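Local coordinates for molybdenum-binding-protein (Azotobacter vinelandii, PDB 1H9M), which binds molybdate in the cytoplasm and probably serves molybdenum homeostasis, holding the oxyanions at sites formed between its subunits, at residues 17-29 with 39-52. Numbering follows the deposited sequence.
Sequences SALKEGAVNAEVD and AAVVTLESARSLQL. With MOO (molybdate ion), chain F; MOO (molybdate ion), chain D.
Asn25 and Thr43, facing each other where two antiparallel strands part, serve two different molybdate ions. The Asn25 amide donates an N-H from ND2 to O1 of one ion (2.9 Å), which Asn25 of both neighbouring subunits, and the Ala23 and Val24 backbone N of the second, also bind. Thr43 reaches the other from the far strand: its N and OG1 both donate to O4, OG1 at 2.7 Å. With chi1 at 58°, that hydroxyl also lies where it accepts from Ser46 N, capping helix 44-49, while Ser79, Arg81, Lys135 and Ala136 of the second subunit close the pocket.

Just past Thr43, Leu44 N meets Val24 O at 2.8 Å in an almost straight bond, though the donor sits above the carbonyl plane; a water links the same oxygen to Glu45 N. Leu44 packs against the turn: CD2 rests on the carbonyl oxygens of Gly22 and Ala23, and CD1 packs on Glu21 CG at 3.7 Å. Deeper in, Ala26 CB touches Ala47 CB (3.8 Å), and Val28 CG2 touches both Val42 CG2 and Leu52 CD1.

Paired backbone bonds, Ala26 with Val42 and Val28 with Ala40, zip the hairpin of this OB-like TOBE domain; helix 44-49 packs against the sheet face that carries Ala26 and Val28, and strand 140-143 covers Val28 and Leu52.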
loop_
_atom_site.group_PDB
_atom_site.type_symbol
_atom_site.label_atom_id
_atom_site.label_comp_id
_atom_site.label_asym_id
_atom_site.label_seq_id
_atom_site.Cartn_x
_atom_site.Cartn_y
_atom_site.Cartn_z
ATOM N N SER A 17 -6.456 -21.158 -7.355
ATOM C CA SER A 17 -7.543 -21.758 -8.136
ATOM C C SER A 17 -7.451 -21.360 -9.592
ATOM O O SER A 17 -7.993 -22.033 -10.503
ATOM C CB SER A 17 -8.860 -21.331 -7.491
ATOM O OG SER A 17 -8.901 -19.915 -7.484
ATOM N N ALA A 18 -6.685 -20.297 -9.875
ATOM C CA ALA A 18 -6.486 -19.905 -11.268
ATOM C C ALA A 18 -5.417 -18.826 -11.334
ATOM O O ALA A 18 -5.276 -18.102 -10.333
ATOM C CB ALA A 18 -7.751 -19.375 -11.906
ATOM N N LEU A 19 -4.793 -18.708 -12.494
ATOM C CA LEU A 19 -3.733 -17.751 -12.736
ATOM C C LEU A 19 -3.975 -17.138 -14.122
ATOM O O LEU A 19 -4.267 -17.911 -15.062
ATOM C CB LEU A 19 -2.362 -18.400 -12.761
ATOM C CG LEU A 19 -1.112 -17.710 -13.226
ATOM C CD1 LEU A 19 -0.632 -16.747 -12.134
ATOM C CD2 LEU A 19 0.080 -18.584 -13.631
ATOM N N LYS A 20 -3.794 -15.834 -14.193
ATOM C CA LYS A 20 -3.902 -15.146 -15.487
ATOM C C LYS A 20 -2.634 -14.298 -15.630
ATOM O O LYS A 20 -2.352 -13.382 -14.849
ATOM C CB LYS A 20 -5.136 -14.244 -15.676
ATOM C CG LYS A 20 -5.092 -13.597 -17.074
ATOM C CD LYS A 20 -6.269 -12.724 -17.435
ATOM C CE LYS A 20 -5.992 -11.973 -18.769
ATOM N NZ LYS A 20 -7.205 -11.148 -19.094
ATOM N N GLU A 21 -1.869 -14.690 -16.653
ATOM C CA GLU A 21 -0.603 -14.039 -16.890
ATOM C C GLU A 21 -0.827 -12.860 -17.833
ATOM O O GLU A 21 -1.450 -12.958 -18.868
ATOM C CB GLU A 21 0.431 -15.032 -17.514
ATOM C CG GLU A 21 0.722 -16.071 -16.382
ATOM C CD GLU A 21 1.737 -17.110 -16.833
ATOM O OE1 GLU A 21 2.351 -17.028 -17.914
ATOM O OE2 GLU A 21 1.950 -18.080 -16.074
ATOM N N GLY A 22 -0.292 -11.701 -17.416
ATOM C CA GLY A 22 -0.341 -10.502 -18.176
ATOM C C GLY A 22 0.969 -10.203 -18.867
ATOM O O GLY A 22 1.711 -11.103 -19.263
ATOM N N ALA A 23 1.327 -8.947 -19.004
ATOM C CA ALA A 23 2.550 -8.564 -19.709
ATOM C C ALA A 23 3.647 -8.404 -18.652
ATOM O O ALA A 23 4.705 -9.006 -18.765
ATOM C CB ALA A 23 2.271 -7.288 -20.469
ATOM N N VAL A 24 3.347 -7.566 -17.637
ATOM C CA VAL A 24 4.326 -7.427 -16.537
ATOM C C VAL A 24 3.761 -7.911 -15.202
ATOM O O VAL A 24 4.540 -8.218 -14.283
ATOM C CB VAL A 24 4.880 -6.017 -16.324
ATOM C CG1 VAL A 24 5.750 -5.595 -17.517
ATOM C CG2 VAL A 24 3.815 -4.982 -16.183
ATOM N N ASN A 25 2.445 -8.002 -15.096
ATOM C CA ASN A 25 1.827 -8.532 -13.861
ATOM C C ASN A 25 1.059 -9.822 -14.157
ATOM O O ASN A 25 0.861 -10.194 -15.326
ATOM C CB ASN A 25 0.851 -7.507 -13.282
ATOM C CG ASN A 25 1.671 -6.439 -12.545
ATOM O OD1 ASN A 25 2.610 -6.619 -11.794
ATOM N ND2 ASN A 25 1.133 -5.300 -12.877
ATOM N N ALA A 26 0.673 -10.465 -13.034
ATOM C CA ALA A 26 -0.157 -11.661 -13.171
ATOM C C ALA A 26 -1.230 -11.593 -12.090
ATOM O O ALA A 26 -0.940 -11.103 -10.977
ATOM C CB ALA A 26 0.643 -12.939 -12.882
ATOM N N GLU A 27 -2.452 -12.056 -12.407
ATOM C CA GLU A 27 -3.496 -12.100 -11.416
ATOM C C GLU A 27 -3.613 -13.557 -10.907
ATOM O O GLU A 27 -3.809 -14.429 -11.778
ATOM C CB GLU A 27 -4.845 -11.667 -11.998
ATOM C CG GLU A 27 -5.909 -11.820 -10.930
ATOM C CD GLU A 27 -7.298 -11.431 -11.390
ATOM O OE1 GLU A 27 -7.504 -10.374 -11.999
ATOM O OE2 GLU A 27 -8.201 -12.265 -11.098
ATOM N N VAL A 28 -3.600 -13.701 -9.602
ATOM C CA VAL A 28 -3.696 -15.044 -8.987
ATOM C C VAL A 28 -4.920 -15.105 -8.089
ATOM O O VAL A 28 -5.216 -14.250 -7.242
ATOM C CB VAL A 28 -2.429 -15.308 -8.148
ATOM C CG1 VAL A 28 -2.459 -16.757 -7.640
ATOM C CG2 VAL A 28 -1.131 -15.000 -8.867
ATOM N N ASP A 29 -5.798 -16.076 -8.427
ATOM C CA ASP A 29 -6.999 -16.262 -7.621
ATOM C C ASP A 29 -6.745 -17.450 -6.693
ATOM O O ASP A 29 -6.053 -18.408 -7.015
ATOM C CB ASP A 29 -8.229 -16.519 -8.509
ATOM C CG ASP A 29 -8.220 -15.446 -9.604
ATOM O OD1 ASP A 29 -8.044 -14.259 -9.219
ATOM O OD2 ASP A 29 -8.298 -15.767 -10.807
ATOM N N ALA A 39 -8.071 -12.388 -4.436
ATOM C CA ALA A 39 -7.295 -12.257 -5.668
ATOM C C ALA A 39 -6.003 -11.444 -5.328
ATOM O O ALA A 39 -6.168 -10.482 -4.579
ATOM C CB ALA A 39 -8.128 -11.500 -6.704
ATOM N N ALA A 40 -4.933 -11.803 -5.973
ATOM C CA ALA A 40 -3.713 -11.052 -5.792
ATOM C C ALA A 40 -3.098 -10.678 -7.115
ATOM O O ALA A 40 -3.286 -11.364 -8.111
ATOM C CB ALA A 40 -2.650 -11.781 -4.994
ATOM N N VAL A 41 -2.478 -9.494 -7.177
ATOM C CA VAL A 41 -1.690 -9.122 -8.346
ATOM C C VAL A 41 -0.199 -8.907 -7.679
ATOM O O VAL A 41 0.047 -8.368 -7.277
ATOM C CB VAL A 41 -2.107 -7.761 -8.908
ATOM C CG1 VAL A 41 -1.266 -7.404 -10.145
ATOM C CG2 VAL A 41 -3.543 -7.911 -9.497
ATOM N N VAL A 42 0.550 -9.864 -8.660
ATOM C CA VAL A 42 2.013 -9.867 -8.337
ATOM C C VAL A 42 2.755 -9.701 -9.693
ATOM O O VAL A 42 2.108 -9.826 -10.736
ATOM C CB VAL A 42 2.462 -11.247 -7.762
ATOM C CG1 VAL A 42 1.873 -11.293 -6.361
ATOM C CG2 VAL A 42 2.091 -12.488 -8.574
ATOM N N THR A 43 4.055 -9.416 -9.687
ATOM C CA THR A 43 4.736 -9.333 -11.008
ATOM C C THR A 43 4.740 -10.707 -11.676
ATOM O O THR A 43 4.739 -11.736 -11.019
ATOM C CB THR A 43 6.156 -8.871 -10.892
ATOM O OG1 THR A 43 6.973 -9.746 -10.012
ATOM C CG2 THR A 43 6.194 -7.462 -10.267
ATOM N N LEU A 44 4.707 -10.664 -13.012
ATOM C CA LEU A 44 4.786 -11.937 -13.752
ATOM C C LEU A 44 6.065 -12.702 -13.472
ATOM O O LEU A 44 6.079 -13.930 -13.355
ATOM C CB LEU A 44 4.716 -11.608 -15.254
ATOM C CG LEU A 44 4.734 -12.820 -16.201
ATOM C CD1 LEU A 44 3.674 -13.829 -15.870
ATOM C CD2 LEU A 44 4.559 -12.307 -17.649
ATOM N N GLU A 45 7.157 -11.996 -13.289
ATOM C CA GLU A 45 8.430 -12.620 -12.899
ATOM C C GLU A 45 8.298 -13.377 -11.588
ATOM O O GLU A 45 8.680 -14.561 -11.470
ATOM C CB GLU A 45 9.496 -11.523 -12.899
ATOM C CG GLU A 45 10.823 -11.954 -12.291
ATOM C CD GLU A 45 11.530 -13.029 -13.093
ATOM O OE1 GLU A 45 11.046 -13.357 -14.190
ATOM O OE2 GLU A 45 12.569 -13.553 -12.630
ATOM N N SER A 46 7.535 -12.821 -10.598
ATOM C CA SER A 46 7.294 -13.631 -9.385
ATOM C C SER A 46 6.405 -14.804 -9.636
ATOM O O SER A 46 6.565 -15.889 -9.039
ATOM C CB SER A 46 6.651 -12.717 -8.292
ATOM O OG SER A 46 7.687 -11.908 -7.775
ATOM N N ALA A 47 5.288 -14.634 -10.387
ATOM C CA ALA A 47 4.385 -15.756 -10.647
ATOM C C ALA A 47 5.206 -16.902 -11.291
ATOM O O ALA A 47 4.988 -18.014 -10.839
ATOM C CB ALA A 47 3.303 -15.299 -11.613
ATOM N N ARG A 48 6.096 -16.585 -12.185
ATOM C CA ARG A 48 6.895 -17.643 -12.834
ATOM C C ARG A 48 7.969 -18.195 -11.928
ATOM O O ARG A 48 8.176 -19.415 -11.895
ATOM C CB ARG A 48 7.449 -17.036 -14.142
ATOM C CG ARG A 48 6.175 -16.808 -14.963
ATOM C CD ARG A 48 6.245 -16.930 -16.459
ATOM N NE ARG A 48 7.207 -15.987 -16.991
ATOM C CZ ARG A 48 7.140 -15.305 -18.117
ATOM N NH1 ARG A 48 6.118 -15.403 -18.964
ATOM N NH2 ARG A 48 8.151 -14.486 -18.409
ATOM N N SER A 49 8.632 -17.328 -11.172
ATOM C CA SER A 49 9.679 -17.780 -10.245
ATOM C C SER A 49 9.135 -18.695 -9.166
ATOM O O SER A 49 9.670 -19.787 -8.864
ATOM C CB SER A 49 10.337 -16.574 -9.581
ATOM O OG SER A 49 11.386 -17.092 -8.781
ATOM N N LEU A 50 7.969 -18.395 -8.610
ATOM C CA LEU A 50 7.282 -19.193 -7.608
ATOM C C LEU A 50 6.589 -20.425 -8.191
ATOM O O LEU A 50 5.935 -21.129 -7.466
ATOM C CB LEU A 50 6.216 -18.317 -6.896
ATOM C CG LEU A 50 6.887 -17.242 -5.960
ATOM C CD1 LEU A 50 5.770 -16.480 -5.250
ATOM C CD2 LEU A 50 7.721 -17.893 -4.902
ATOM N N GLN A 51 6.603 -20.544 -9.506
ATOM C CA GLN A 51 5.886 -21.607 -10.231
ATOM C C GLN A 51 4.421 -21.687 -9.913
ATOM O O GLN A 51 3.822 -22.750 -9.717
ATOM C CB GLN A 51 6.620 -22.941 -10.027
ATOM C CG GLN A 51 8.094 -22.801 -10.441
ATOM C CD GLN A 51 8.844 -24.106 -10.212
ATOM O OE1 GLN A 51 8.691 -25.041 -10.988
ATOM N NE2 GLN A 51 9.637 -24.183 -9.157
ATOM N N LEU A 52 3.725 -20.513 -9.832
ATOM C CA LEU A 52 2.297 -20.488 -9.535
ATOM C C LEU A 52 1.477 -21.087 -10.682
ATOM O O LEU A 52 1.835 -21.050 -11.868
ATOM C CB LEU A 52 1.832 -19.053 -9.293
ATOM C CG LEU A 52 2.582 -18.418 -8.116
ATOM C CD1 LEU A 52 2.207 -16.921 -8.025
ATOM C CD2 LEU A 52 2.419 -19.104 -6.753
HETATM MO MO MOO F . 5.439 -8.590 -6.141
HETATM O O1 MOO F . 6.780 -7.644 -5.555
HETATM O O2 MOO F . 4.488 -9.434 -4.890
HETATM O O3 MOO F . 4.226 -7.447 -6.828
HETATM O O4 MOO F . 5.828 -9.636 -7.540
HETATM MO MO MOO D . -0.269 -5.241 -17.061
HETATM O O1 MOO D . -0.370 -4.700 -15.258
HETATM O O2 MOO D . 0.389 -3.877 -17.954
HETATM O O HOH W 1 7.265 -9.103 -14.247
#